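PDB 4MAD: beta-galactosidase, which probably hydrolyses terminal non-reducing beta-D-galactose residues of beta-D-galactosides, as a family 35 glycoside hydrolase. Local coordinates for residues A[241-246]-A[276-281]; A[204-209]-A[231-236]; A[518-523]-A[564-569]; A[351-356]-A[525-530]; A[303-308]-A[433-438]. All blocks are in the same frame, centred on the assembly; numbering follows the deposited sequence.

From the N terminus, contact 2 comes first. It closes a short loop from the start of helix 206-212 to helix 227-237. Contact 1 follows in series and pairs strand 244-249 with the start of strand 281-284, the seventh and eighth strands of the barrel. The two contacts touch through Phe231, which packs on Leu243. Contact 5 then opens at 303-308 and closes at 433-438, joining the barrel region to the first all-beta domain. Contact 4 opens inside that span, at 351-356, and closes beyond it at 525-530, crossing contact 5. Contact 3 opens at 518-523 and closes at 564-569, crossing contact 4. Contacts 3 and 4 touch and reach the same antiparallel sheet.

Contact 1: residues A[241-246]-A[276-281]; sequences APLMCM and LKQNGS
Met244 and Ser281 form a parallel beta bridge between the seventh and eighth strands of the (beta/alpha)8 barrel. Two backbone bonds hold the register. Ser281 N gives a nearly straight bond to Leu243 O at 3.0 Å (167° at the hydrogen). Cys245 N returns one to Ser281 O, also 3.0 Å, with the donor tilted 33° from the carbonyl plane.

The side chains of Met244 and Ser281 leave the same face of the sheet. CG of Met244 stands opposite the backbone N (chi1 -171°), and the rest of the chain is extended. Its CB sits near both CB and O of Ser281. Met244 CG comes closer, 3.6 Å from Ser281 O and 3.7 Å from Ser281 CB. SD of Met244 stays alongside Ser281 CB at 3.9 Å, and CE follows at 4.1 Å. The methionine also touches Phe24 and Thr220. Ser281 OG bonds elsewhere, to Leu33 N. Replacing Met244 with an alanine would probably leave Ser281 CB without the CG, SD and CE that line it and open a gap beside Phe24.

The predicted nucleophile, Glu247, lies further along the same strand. At the surface end, a Schellman motif with Asn279 as C-prime residue ends helix 265-276. Leu243 sends CD1 over to Gln278 O, 3.7 Å away. One water then joins the two backbones: it accepts from Leu243 N at 3.0 Å and donates to Asn279 O.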
# COMPACT_ATOMS: atom_id res chain seq x y z
N ALA A 241 -33.53 -2.37 -1.27
CA ALA A 241 -32.65 -1.33 -0.86
C ALA A 241 -31.93 -0.69 -2.03
O ALA A 241 -31.88 -1.25 -3.08
CB ALA A 241 -31.71 -1.83 0.12
N PRO A 242 -31.42 0.51 -1.83
CA PRO A 242 -30.83 1.27 -2.92
C PRO A 242 -29.62 0.55 -3.43
O PRO A 242 -29.03 -0.16 -2.69
CB PRO A 242 -30.39 2.57 -2.26
CG PRO A 242 -30.73 2.48 -0.92
CD PRO A 242 -31.60 1.36 -0.66
N LEU A 243 -29.28 0.77 -4.67
CA LEU A 243 -28.15 0.08 -5.28
C LEU A 243 -26.89 0.92 -5.22
O LEU A 243 -26.90 2.00 -5.68
CB LEU A 243 -28.46 -0.20 -6.73
CG LEU A 243 -29.72 -0.96 -7.09
CD1 LEU A 243 -29.95 -1.01 -8.59
CD2 LEU A 243 -29.63 -2.35 -6.53
N MET A 244 -25.80 0.41 -4.65
CA MET A 244 -24.55 1.13 -4.66
C MET A 244 -23.34 0.29 -5.09
O MET A 244 -23.14 -0.75 -4.59
CB MET A 244 -24.25 1.77 -3.33
CG MET A 244 -23.08 2.67 -3.41
SD MET A 244 -23.04 3.76 -2.04
CE MET A 244 -21.78 4.83 -2.47
N CYS A 245 -22.53 0.81 -5.98
CA CYS A 245 -21.26 0.21 -6.31
C CYS A 245 -20.22 0.85 -5.42
O CYS A 245 -19.85 1.93 -5.64
CB CYS A 245 -20.92 0.50 -7.74
SG CYS A 245 -19.32 -0.13 -8.23
N MET A 246 -19.83 0.19 -4.37
CA MET A 246 -18.87 0.74 -3.44
C MET A 246 -17.41 0.88 -3.91
O MET A 246 -16.72 1.69 -3.42
CB MET A 246 -19.00 0.04 -2.11
CG MET A 246 -18.20 0.61 -1.09
SD MET A 246 -18.53 2.28 -0.56
CE MET A 246 -20.25 2.29 -0.43
N LEU A 276 -25.61 4.55 -13.33
CA LEU A 276 -26.42 5.70 -13.00
C LEU A 276 -27.89 5.54 -13.44
O LEU A 276 -28.78 5.99 -12.79
CB LEU A 276 -25.77 6.98 -13.50
CG LEU A 276 -24.37 7.31 -12.99
CD1 LEU A 276 -23.84 8.54 -13.64
CD2 LEU A 276 -24.47 7.52 -11.53
N LYS A 277 -28.07 4.93 -14.59
CA LYS A 277 -29.38 4.75 -15.22
C LYS A 277 -30.25 3.83 -14.37
O LYS A 277 -31.41 3.85 -14.46
CB LYS A 277 -29.25 4.22 -16.64
CG LYS A 277 -28.76 5.23 -17.68
CD LYS A 277 -29.32 4.92 -19.05
CE LYS A 277 -28.84 5.83 -20.16
NZ LYS A 277 -27.41 5.70 -20.33
N GLN A 278 -29.62 3.04 -13.53
CA GLN A 278 -30.31 2.11 -12.63
C GLN A 278 -30.55 2.77 -11.29
O GLN A 278 -30.90 2.14 -10.36
CB GLN A 278 -29.55 0.81 -12.42
CG GLN A 278 -29.51 -0.05 -13.57
CD GLN A 278 -28.67 -1.28 -13.33
OE1 GLN A 278 -27.51 -1.26 -13.60
NE2 GLN A 278 -29.25 -2.29 -12.80
N ASN A 279 -30.35 4.07 -11.25
CA ASN A 279 -30.46 4.83 -10.04
C ASN A 279 -29.41 4.36 -9.03
O ASN A 279 -29.64 4.37 -7.85
CB ASN A 279 -31.83 4.73 -9.43
CG ASN A 279 -32.14 5.91 -8.57
OD1 ASN A 279 -31.47 6.87 -8.64
ND2 ASN A 279 -33.15 5.81 -7.76
N GLY A 280 -28.29 3.92 -9.55
CA GLY A 280 -27.15 3.57 -8.72
C GLY A 280 -26.33 4.73 -8.20
O GLY A 280 -26.16 5.72 -8.86
N SER A 281 -25.84 4.54 -6.97
CA SER A 281 -24.80 5.35 -6.40
C SER A 281 -23.47 4.69 -6.66
O SER A 281 -23.40 3.54 -6.94
CB SER A 281 -24.96 5.53 -4.93
OG SER A 281 -26.08 6.25 -4.60
O HOH W 1 -31.04 2.48 -6.36

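Contact 2: residues A[204-209]-A[231-236]; sequences PEPSML and FAQLKQ
Pro204, Pro206 and Leu209 pack against Gln233 in a contact between consecutive outer helices of the (beta/alpha)8 barrel. Helix 206-212 follows the fifth barrel strand, and helix 227-237 follows the sixth. No hydrogen bond links the two segments, so the contact rests on van der Waals packing. The backbones come nearest at Pro204 and Gln233, with CA atoms 5.9 Å apart.

Gln233 does most of the touching. Its chain bends at the second torsion (chi2 -67°), which carries the amide round toward the start of helix 206-212. Its CG lies against Pro204 O at 3.5 Å, and its CB is close behind, 3.7 Å from the same oxygen. The Gln233 side chain crosses that of Pro206 at about a right angle and brings NE2 to the ring's CD and CG. Gln233 NE2 is 3.5 Å from Pro206 CD and 3.7 Å from Pro206 CG. Leu209 comes in from the next turn of its helix and sets CD1 4.0 Å from Gln233 O. A serine in place of Gln233 is likely to leave the ring of Pro206 without its amide neighbour and part of the space between the helices unfilled.

Pro206 and Leu209 also lean on Tyr237, at the end of helix 227-237. Pro204 rests on Ala230 of that helix. Beneath them, Leu209 and Leu234 both reach Glu219 of strand 218-223, and Leu234 continues to Val221, so the two helices share a seat on that barrel strand.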
# COMPACT_ATOMS: atom_id res chain seq x y z
N PRO A 204 -20.17 -9.42 -6.61
CA PRO A 204 -21.55 -9.79 -6.89
C PRO A 204 -21.68 -11.24 -7.29
O PRO A 204 -22.04 -11.49 -8.38
CB PRO A 204 -21.89 -8.92 -8.11
CG PRO A 204 -20.66 -8.65 -8.75
CD PRO A 204 -19.58 -8.65 -7.70
N GLU A 205 -21.36 -12.15 -6.40
CA GLU A 205 -21.34 -13.56 -6.71
C GLU A 205 -21.96 -14.22 -5.52
O GLU A 205 -21.78 -13.79 -4.44
CB GLU A 205 -19.90 -14.05 -6.93
CG GLU A 205 -19.26 -13.33 -8.03
CD GLU A 205 -17.78 -13.59 -8.22
OE1 GLU A 205 -17.32 -14.68 -7.98
OE2 GLU A 205 -17.10 -12.64 -8.67
N PRO A 206 -22.64 -15.32 -5.74
CA PRO A 206 -23.35 -15.92 -4.65
C PRO A 206 -22.44 -16.30 -3.48
O PRO A 206 -22.78 -16.05 -2.37
CB PRO A 206 -23.95 -17.17 -5.29
CG PRO A 206 -24.16 -16.83 -6.61
CD PRO A 206 -23.09 -15.88 -7.02
N SER A 207 -21.29 -16.85 -3.75
CA SER A 207 -20.41 -17.23 -2.66
C SER A 207 -20.04 -16.00 -1.85
O SER A 207 -19.99 -16.03 -0.68
CB SER A 207 -19.16 -17.91 -3.15
OG SER A 207 -18.34 -17.02 -3.83
N MET A 208 -19.72 -14.92 -2.54
CA MET A 208 -19.30 -13.72 -1.84
C MET A 208 -20.39 -13.04 -1.02
O MET A 208 -20.18 -12.57 0.03
CB MET A 208 -18.67 -12.74 -2.82
CG MET A 208 -17.48 -13.33 -3.51
SD MET A 208 -16.99 -12.27 -4.85
CE MET A 208 -15.43 -13.00 -5.29
N LEU A 209 -21.55 -12.94 -1.61
CA LEU A 209 -22.69 -12.40 -0.92
C LEU A 209 -23.13 -13.28 0.26
O LEU A 209 -23.48 -12.79 1.29
CB LEU A 209 -23.84 -12.19 -1.87
CG LEU A 209 -23.52 -11.22 -2.98
CD1 LEU A 209 -24.52 -11.32 -4.03
CD2 LEU A 209 -23.58 -9.84 -2.38
N PHE A 231 -25.86 -5.66 -10.24
CA PHE A 231 -27.02 -5.26 -9.44
C PHE A 231 -28.12 -6.32 -9.36
O PHE A 231 -28.77 -6.48 -8.37
CB PHE A 231 -27.54 -3.92 -9.89
CG PHE A 231 -26.66 -2.76 -9.54
CD1 PHE A 231 -25.92 -2.72 -8.39
CD2 PHE A 231 -26.62 -1.69 -10.37
CE1 PHE A 231 -25.19 -1.60 -8.09
CE2 PHE A 231 -25.89 -0.61 -10.08
CZ PHE A 231 -25.17 -0.56 -8.95
N ALA A 232 -28.27 -7.07 -10.44
CA ALA A 232 -29.23 -8.15 -10.45
C ALA A 232 -28.89 -9.21 -9.43
O ALA A 232 -29.74 -9.67 -8.76
CB ALA A 232 -29.33 -8.72 -11.77
N GLN A 233 -27.62 -9.58 -9.35
CA GLN A 233 -27.17 -10.53 -8.36
C GLN A 233 -27.40 -10.04 -6.97
O GLN A 233 -27.90 -10.74 -6.18
CB GLN A 233 -25.69 -10.82 -8.51
CG GLN A 233 -25.44 -12.02 -9.24
CD GLN A 233 -25.89 -13.26 -8.51
OE1 GLN A 233 -26.59 -13.21 -7.54
NE2 GLN A 233 -25.50 -14.32 -8.98
N LEU A 234 -27.08 -8.78 -6.75
CA LEU A 234 -27.32 -8.15 -5.48
C LEU A 234 -28.79 -8.18 -5.12
O LEU A 234 -29.13 -8.54 -4.05
CB LEU A 234 -26.83 -6.72 -5.47
CG LEU A 234 -27.15 -5.82 -4.29
CD1 LEU A 234 -26.67 -6.44 -3.07
CD2 LEU A 234 -26.65 -4.48 -4.42
N LYS A 235 -29.65 -7.90 -6.08
CA LYS A 235 -31.08 -7.91 -5.83
C LYS A 235 -31.69 -9.26 -5.42
O LYS A 235 -32.72 -9.31 -4.82
CB LYS A 235 -31.84 -7.24 -6.96
CG LYS A 235 -31.67 -5.76 -6.92
CD LYS A 235 -32.64 -5.07 -7.76
CE LYS A 235 -32.04 -4.78 -9.03
NZ LYS A 235 -32.99 -4.34 -10.04
N GLN A 236 -31.02 -10.34 -5.75
CA GLN A 236 -31.40 -11.64 -5.24
C GLN A 236 -31.28 -11.77 -3.76
O GLN A 236 -31.98 -12.53 -3.17
CB GLN A 236 -30.68 -12.75 -5.92
CG GLN A 236 -30.85 -12.66 -7.33
CD GLN A 236 -31.11 -13.95 -7.89
OE1 GLN A 236 -30.22 -14.74 -8.03
NE2 GLN A 236 -32.35 -14.21 -8.19

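Contact 3: residues A[518-523]-A[564-569]; sequences GILTVD and PFLQEG
Val522 and Gly569 form an antiparallel hydrogen-bonded pair where strand 514-522 ends and strand 569-577 begins. Val522 N donates to Gly569 O at 3.0 Å, tilted 23° from the carbonyl plane. Gly569 N donates back to Val522 O at 3.0 Å and lies in the carbonyl plane, with 169° at the hydrogen. Thr521 CA adds a CA-H...O contact to Gly569 O at 3.4 Å.

Gly569 has a positive phi. A side chain there would press on the carbonyl oxygen of Glu568. Before it, the chain runs at a steep angle to strand 514-522, and the side chains meet across that angle. Val522 CG1, anti to the backbone N (chi1 157°), lies 3.6 Å from Gln567 O. Leu520 and Leu566 meet through their CD2 methyls at 4.2 Å, on the buried side. Both Leu520 and Val522 also pack on Phe356. On the exposed side, the extended Glu568 chain runs past the end of the strand, with its CG 3.2 Å from Asp523 O.

Both segments belong to the galactose-binding-like domain. Asn571 ND2 bonds to Leu520 O and Gln567 O, so one side chain holds carbonyls from both segments. The chemistry is therefore divided. Backbone bonds and Asn571 fix the register, while the two leucine methyls supply the apolar contact between the segments. Val522 packs on a carbonyl and on Phe356. No charged pair joins the two segments.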
# COMPACT_ATOMS: atom_id res chain seq x y z
N GLY A 518 24.27 11.87 -3.09
CA GLY A 518 24.40 13.02 -3.94
C GLY A 518 23.64 14.23 -3.42
O GLY A 518 22.83 14.11 -2.58
N ILE A 519 23.94 15.39 -3.97
CA ILE A 519 23.29 16.62 -3.57
C ILE A 519 22.53 17.26 -4.74
O ILE A 519 23.07 17.42 -5.78
CB ILE A 519 24.32 17.61 -3.06
CG1 ILE A 519 25.12 17.00 -1.92
CG2 ILE A 519 23.69 18.81 -2.54
CD1 ILE A 519 24.41 17.04 -0.70
N LEU A 520 21.28 17.62 -4.53
CA LEU A 520 20.48 18.32 -5.50
C LEU A 520 20.33 19.72 -5.00
O LEU A 520 19.93 19.92 -3.92
CB LEU A 520 19.12 17.71 -5.59
CG LEU A 520 18.10 18.40 -6.48
CD1 LEU A 520 18.59 18.48 -7.81
CD2 LEU A 520 16.78 17.76 -6.46
N THR A 521 20.67 20.67 -5.85
CA THR A 521 20.51 22.06 -5.53
C THR A 521 19.28 22.59 -6.21
O THR A 521 19.13 22.45 -7.38
CB THR A 521 21.72 22.88 -5.96
OG1 THR A 521 22.88 22.40 -5.32
CG2 THR A 521 21.53 24.26 -5.52
N VAL A 522 18.42 23.20 -5.42
CA VAL A 522 17.10 23.57 -5.80
C VAL A 522 16.91 25.07 -5.54
O VAL A 522 17.12 25.50 -4.45
CB VAL A 522 16.12 22.78 -4.96
CG1 VAL A 522 14.81 23.41 -4.86
CG2 VAL A 522 16.07 21.35 -5.43
N ASP A 523 16.57 25.79 -6.59
CA ASP A 523 16.21 27.17 -6.48
C ASP A 523 14.89 27.41 -5.77
O ASP A 523 14.80 28.20 -4.88
CB ASP A 523 16.23 27.85 -7.87
CG ASP A 523 15.78 26.92 -9.05
OD1 ASP A 523 14.99 26.00 -8.86
OD2 ASP A 523 16.22 27.15 -10.19
N PRO A 564 7.11 18.93 -1.12
CA PRO A 564 7.34 19.09 0.32
C PRO A 564 8.54 18.33 0.85
O PRO A 564 9.02 18.66 1.88
CB PRO A 564 6.08 18.57 0.91
CG PRO A 564 5.05 18.98 -0.07
CD PRO A 564 5.69 18.71 -1.39
N PHE A 565 8.93 17.29 0.15
CA PHE A 565 10.10 16.53 0.44
C PHE A 565 11.40 17.34 0.21
O PHE A 565 12.40 17.05 0.75
CB PHE A 565 10.09 15.26 -0.39
CG PHE A 565 9.11 14.19 0.09
CD1 PHE A 565 8.28 14.39 1.15
CD2 PHE A 565 9.04 12.99 -0.55
CE1 PHE A 565 7.42 13.43 1.54
CE2 PHE A 565 8.22 12.05 -0.15
CZ PHE A 565 7.39 12.26 0.89
N LEU A 566 11.34 18.29 -0.71
CA LEU A 566 12.41 19.20 -1.07
C LEU A 566 12.49 20.51 -0.24
O LEU A 566 11.56 20.89 0.40
CB LEU A 566 12.31 19.58 -2.54
CG LEU A 566 12.46 18.48 -3.60
CD1 LEU A 566 12.16 18.90 -5.00
CD2 LEU A 566 13.78 17.88 -3.50
N GLN A 567 13.65 21.12 -0.29
CA GLN A 567 13.89 22.41 0.32
C GLN A 567 14.79 23.25 -0.54
O GLN A 567 15.54 22.77 -1.35
CB GLN A 567 14.46 22.27 1.71
CG GLN A 567 15.85 21.75 1.77
CD GLN A 567 16.19 21.30 3.17
OE1 GLN A 567 15.51 20.48 3.73
NE2 GLN A 567 17.21 21.86 3.73
N GLU A 568 14.69 24.55 -0.36
CA GLU A 568 15.55 25.45 -1.08
C GLU A 568 16.94 25.20 -0.66
O GLU A 568 17.20 25.05 0.47
CB GLU A 568 15.20 26.90 -0.82
CG GLU A 568 14.17 27.39 -1.80
CD GLU A 568 13.42 28.64 -1.35
OE1 GLU A 568 13.97 29.43 -0.57
OE2 GLU A 568 12.27 28.81 -1.81
N GLY A 569 17.86 25.22 -1.59
CA GLY A 569 19.23 24.91 -1.24
C GLY A 569 19.63 23.49 -1.54
O GLY A 569 19.16 22.94 -2.48

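Contact 4: residues A[351-356]-A[525-530]; sequences IPKRLF and AADTFI
Lys353 and Asp527 form a single backbone bridge. It lies where the linker after the barrel helix 327-339 reaches the antiparallel sheet containing strand 528-531. The main backbone bond runs from Arg354 N to Asp527 O, 3.0 Å and nearly along the C=O axis. A weak bond runs from Asp527 N to Pro352 O, and a water bridges the same two atoms.

The Lys353 chain bends twice, at chi2 (118°) and chi4 (65°). These bends bring NZ back over its own segment. There Lys353 NZ donates to Ile351 O at 2.8 Å and makes a salt bridge to Asp527 OD2 at 3.1 Å, meeting that oxygen on its anti side. The methyl CG2 of Ile351 touches Asp527 OD2 as well, at 3.5 Å. Asp527 OD1 is held from outside by Tyr47 OH and Ala563 N. The carboxylate therefore has partners on both oxygens, which probably helps it stay charged. Nearer the backbone, Lys353 CG lies at the edge of the Phe529 ring.

Arg354 CG, anti to its carbonyl carbon (chi1 -63°), lies on Ala526 CB at 3.5 Å. The chi2 bend then turns NH1 back to Lys353 O. Thr528 OG1 lies 3.0 Å from Arg354 O, and Val588 O is its other partner. The Phe356 ring presents its edge to Thr528 and Ala526. Its CD2 is 3.8 Å from Thr528 OG1, and its CE2 is 4.0 Å from Ala526 O.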
# COMPACT_ATOMS: atom_id res chain seq x y z
N ILE A 351 -0.26 22.50 -9.95
CA ILE A 351 0.95 22.47 -9.16
C ILE A 351 2.13 22.27 -10.09
O ILE A 351 2.19 21.34 -10.82
CB ILE A 351 0.90 21.38 -8.11
CG1 ILE A 351 -0.17 21.72 -7.11
CG2 ILE A 351 2.17 21.27 -7.43
CD1 ILE A 351 -0.56 20.62 -6.21
N PRO A 352 3.06 23.19 -10.06
CA PRO A 352 4.14 23.14 -11.02
C PRO A 352 5.00 21.88 -10.90
O PRO A 352 5.20 21.42 -9.84
CB PRO A 352 4.96 24.35 -10.67
CG PRO A 352 4.05 25.26 -10.08
CD PRO A 352 3.06 24.46 -9.33
N LYS A 353 5.43 21.38 -12.03
CA LYS A 353 6.43 20.32 -12.15
C LYS A 353 7.70 20.87 -12.80
O LYS A 353 7.61 21.59 -13.71
CB LYS A 353 5.88 19.18 -12.96
CG LYS A 353 4.97 18.28 -12.16
CD LYS A 353 3.61 18.24 -12.63
CE LYS A 353 2.57 17.71 -11.57
NZ LYS A 353 2.34 18.56 -10.30
N ARG A 354 8.87 20.50 -12.30
CA ARG A 354 10.15 20.97 -12.82
C ARG A 354 11.11 19.84 -13.06
O ARG A 354 11.01 18.83 -12.42
CB ARG A 354 10.77 21.95 -11.86
CG ARG A 354 9.96 23.19 -11.67
CD ARG A 354 9.91 23.97 -12.94
NE ARG A 354 9.23 25.25 -12.80
CZ ARG A 354 8.00 25.46 -13.20
NH1 ARG A 354 7.35 24.51 -13.77
NH2 ARG A 354 7.44 26.63 -13.02
N LEU A 355 12.00 19.99 -14.02
CA LEU A 355 13.15 19.13 -14.12
C LEU A 355 14.23 19.76 -13.27
O LEU A 355 14.31 20.93 -13.20
CB LEU A 355 13.75 19.08 -15.50
CG LEU A 355 13.08 18.73 -16.77
CD1 LEU A 355 12.47 19.91 -17.31
CD2 LEU A 355 14.06 18.22 -17.70
N PHE A 356 15.05 18.96 -12.64
CA PHE A 356 16.18 19.47 -11.92
C PHE A 356 17.51 18.96 -12.43
O PHE A 356 18.51 19.32 -11.92
CB PHE A 356 16.03 19.23 -10.43
CG PHE A 356 15.00 20.08 -9.76
CD1 PHE A 356 15.30 21.34 -9.31
CD2 PHE A 356 13.77 19.60 -9.49
CE1 PHE A 356 14.39 22.06 -8.68
CE2 PHE A 356 12.85 20.34 -8.86
CZ PHE A 356 13.16 21.57 -8.44
N ALA A 525 11.49 24.77 -4.53
CA ALA A 525 10.94 23.43 -4.54
C ALA A 525 9.75 23.29 -5.49
O ALA A 525 8.93 24.14 -5.53
CB ALA A 525 10.55 23.07 -3.22
N ALA A 526 9.69 22.22 -6.25
CA ALA A 526 8.57 21.97 -7.12
C ALA A 526 8.44 20.45 -7.29
O ALA A 526 9.36 19.77 -7.03
CB ALA A 526 8.79 22.56 -8.41
N ASP A 527 7.30 19.95 -7.71
CA ASP A 527 7.15 18.52 -7.89
C ASP A 527 8.09 18.07 -8.97
O ASP A 527 8.38 18.78 -9.84
CB ASP A 527 5.74 18.12 -8.30
CG ASP A 527 4.74 18.21 -7.19
OD1 ASP A 527 5.09 18.43 -6.04
OD2 ASP A 527 3.58 18.08 -7.51
N THR A 528 8.59 16.87 -8.85
CA THR A 528 9.54 16.35 -9.79
C THR A 528 9.58 14.83 -9.77
O THR A 528 8.97 14.25 -8.94
CB THR A 528 10.97 16.93 -9.59
OG1 THR A 528 11.81 16.58 -10.66
CG2 THR A 528 11.55 16.44 -8.33
N PHE A 529 10.31 14.25 -10.70
CA PHE A 529 10.39 12.82 -10.82
C PHE A 529 11.81 12.37 -11.06
O PHE A 529 12.49 12.94 -11.83
CB PHE A 529 9.50 12.32 -11.93
CG PHE A 529 8.09 12.86 -11.87
CD1 PHE A 529 7.06 12.13 -11.33
CD2 PHE A 529 7.78 14.11 -12.38
CE1 PHE A 529 5.82 12.60 -11.29
CE2 PHE A 529 6.50 14.56 -12.33
CZ PHE A 529 5.54 13.80 -11.76
N ILE A 530 12.22 11.31 -10.37
CA ILE A 530 13.52 10.75 -10.56
C ILE A 530 13.52 9.59 -11.56
O ILE A 530 12.87 8.64 -11.36
CB ILE A 530 14.11 10.22 -9.22
CG1 ILE A 530 14.13 11.29 -8.16
CG2 ILE A 530 15.48 9.76 -9.43
CD1 ILE A 530 14.73 10.85 -6.86
O HOH W 2 5.41 22.55 -7.45

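Contact 5: residues A[303-308]-A[433-438]; sequences ETDYQP and ERNRGC
Arg434 lays one face of its guanidinium over the side chain of Tyr306. The ring and guanidinium planes are only 9° apart, but the overlap is offset: CD1 of Tyr306 lies over the rim of the guanidinium. Arg434 CD is 3.8 Å from Tyr306 CB, and Arg434 NH1 is 4.0 Å from Tyr306 CD1. The arginine reaches this place with its chain extended from CG to NE and with CG opposite the backbone N (chi1 -178°).

Both polar ends are held elsewhere. NH1 of Arg434 makes salt bridges to Asp418 and Asp470, which probably balance its charge and limit its swing. Tyr306 OH bonds to Gly460 O. The flat groups are thus fixed at their far ends while they lie together.

Asn435 packs at the side of this pair. Its CB is 3.6 Å from Asp305 OD1, and its amide lies beside the backbone of Tyr306. The Asp305 and Asn435 side chains cross at about a right angle, with carboxylate and amide planes 43° apart.

Strand 306-308 pairs with strand 299-301 in a small hairpin of the catalytic region. Segment 433-438 is the turn after strand 427-433. The contact is a surface-level domain interface between the family 35 barrel region and the first all-beta domain.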
# COMPACT_ATOMS: atom_id res chain seq x y z
N GLU A 303 -2.24 -18.61 -8.22
CA GLU A 303 -1.95 -19.89 -7.57
C GLU A 303 -0.49 -20.31 -7.64
O GLU A 303 -0.08 -21.22 -6.99
CB GLU A 303 -2.82 -20.98 -8.20
CG GLU A 303 -4.31 -20.80 -7.96
CD GLU A 303 -4.66 -20.75 -6.49
OE1 GLU A 303 -4.07 -21.53 -5.70
OE2 GLU A 303 -5.53 -19.94 -6.11
N THR A 304 0.31 -19.72 -8.40
CA THR A 304 1.67 -20.10 -8.58
C THR A 304 2.71 -19.11 -8.06
O THR A 304 3.64 -19.51 -7.43
CB THR A 304 1.94 -20.42 -10.05
OG1 THR A 304 3.33 -20.51 -10.27
CG2 THR A 304 1.43 -19.40 -10.94
N ASP A 305 2.52 -17.83 -8.36
CA ASP A 305 3.49 -16.77 -8.17
C ASP A 305 3.05 -15.64 -7.22
O ASP A 305 1.94 -15.33 -7.16
CB ASP A 305 3.76 -16.06 -9.48
CG ASP A 305 4.48 -16.94 -10.49
OD1 ASP A 305 5.26 -17.79 -10.08
OD2 ASP A 305 4.26 -16.75 -11.67
N TYR A 306 4.02 -15.11 -6.52
CA TYR A 306 3.94 -13.95 -5.66
C TYR A 306 4.11 -12.74 -6.57
O TYR A 306 4.97 -12.73 -7.40
CB TYR A 306 5.03 -14.01 -4.59
CG TYR A 306 5.29 -12.68 -3.92
CD1 TYR A 306 4.49 -12.22 -2.90
CD2 TYR A 306 6.31 -11.87 -4.32
CE1 TYR A 306 4.71 -11.02 -2.31
CE2 TYR A 306 6.53 -10.66 -3.73
CZ TYR A 306 5.71 -10.23 -2.73
OH TYR A 306 5.90 -9.03 -2.13
N GLN A 307 3.27 -11.73 -6.43
CA GLN A 307 3.26 -10.59 -7.34
C GLN A 307 3.21 -9.26 -6.58
O GLN A 307 2.24 -8.92 -6.03
CB GLN A 307 2.07 -10.67 -8.28
CG GLN A 307 1.79 -11.99 -8.88
CD GLN A 307 0.37 -12.11 -9.46
OE1 GLN A 307 -0.60 -12.02 -8.79
NE2 GLN A 307 0.30 -12.34 -10.73
N PRO A 308 4.31 -8.57 -6.55
CA PRO A 308 4.43 -7.39 -5.73
C PRO A 308 3.86 -6.21 -6.49
O PRO A 308 4.12 -6.07 -7.65
CB PRO A 308 5.93 -7.27 -5.52
CG PRO A 308 6.49 -7.96 -6.62
CD PRO A 308 5.62 -9.06 -6.96
N GLU A 433 14.94 -16.55 -5.18
CA GLU A 433 13.69 -15.88 -5.42
C GLU A 433 12.53 -16.75 -4.99
O GLU A 433 12.57 -17.93 -5.09
CB GLU A 433 13.57 -15.55 -6.89
CG GLU A 433 14.60 -14.57 -7.38
CD GLU A 433 14.15 -13.77 -8.61
OE1 GLU A 433 14.28 -14.31 -9.67
OE2 GLU A 433 13.69 -12.61 -8.49
N ARG A 434 11.47 -16.10 -4.55
CA ARG A 434 10.30 -16.83 -4.06
C ARG A 434 9.66 -17.69 -5.13
O ARG A 434 9.18 -18.73 -4.85
CB ARG A 434 9.25 -15.86 -3.51
CG ARG A 434 8.04 -16.46 -2.95
CD ARG A 434 7.34 -15.57 -1.98
NE ARG A 434 6.10 -16.12 -1.52
CZ ARG A 434 5.38 -15.61 -0.55
NH1 ARG A 434 5.77 -14.52 0.05
NH2 ARG A 434 4.26 -16.17 -0.18
N ASN A 435 9.60 -17.19 -6.34
CA ASN A 435 8.89 -17.85 -7.41
C ASN A 435 9.78 -18.84 -8.08
O ASN A 435 10.78 -18.53 -8.66
CB ASN A 435 8.31 -16.86 -8.41
CG ASN A 435 7.31 -15.93 -7.77
OD1 ASN A 435 7.15 -14.80 -8.20
ND2 ASN A 435 6.67 -16.39 -6.76
N ARG A 436 9.37 -20.06 -7.95
CA ARG A 436 10.07 -21.07 -7.25
C ARG A 436 10.83 -22.00 -8.17
O ARG A 436 10.81 -21.87 -9.38
CB ARG A 436 9.15 -21.78 -6.24
CG ARG A 436 7.73 -21.11 -6.06
CD ARG A 436 6.90 -21.64 -4.86
NE ARG A 436 7.63 -22.61 -4.03
CZ ARG A 436 7.31 -22.96 -2.79
NH1 ARG A 436 6.25 -22.45 -2.23
NH2 ARG A 436 8.06 -23.82 -2.13
N GLY A 437 11.56 -22.92 -7.57
CA GLY A 437 12.68 -23.57 -8.20
C GLY A 437 13.86 -22.64 -8.02
O GLY A 437 15.01 -22.97 -8.16
N CYS A 438 13.52 -21.44 -7.65
CA CYS A 438 14.47 -20.40 -7.61
C CYS A 438 15.04 -20.21 -6.22
O CYS A 438 15.59 -19.17 -5.97
CB CYS A 438 13.85 -19.13 -8.15
SG CYS A 438 13.95 -19.05 -9.91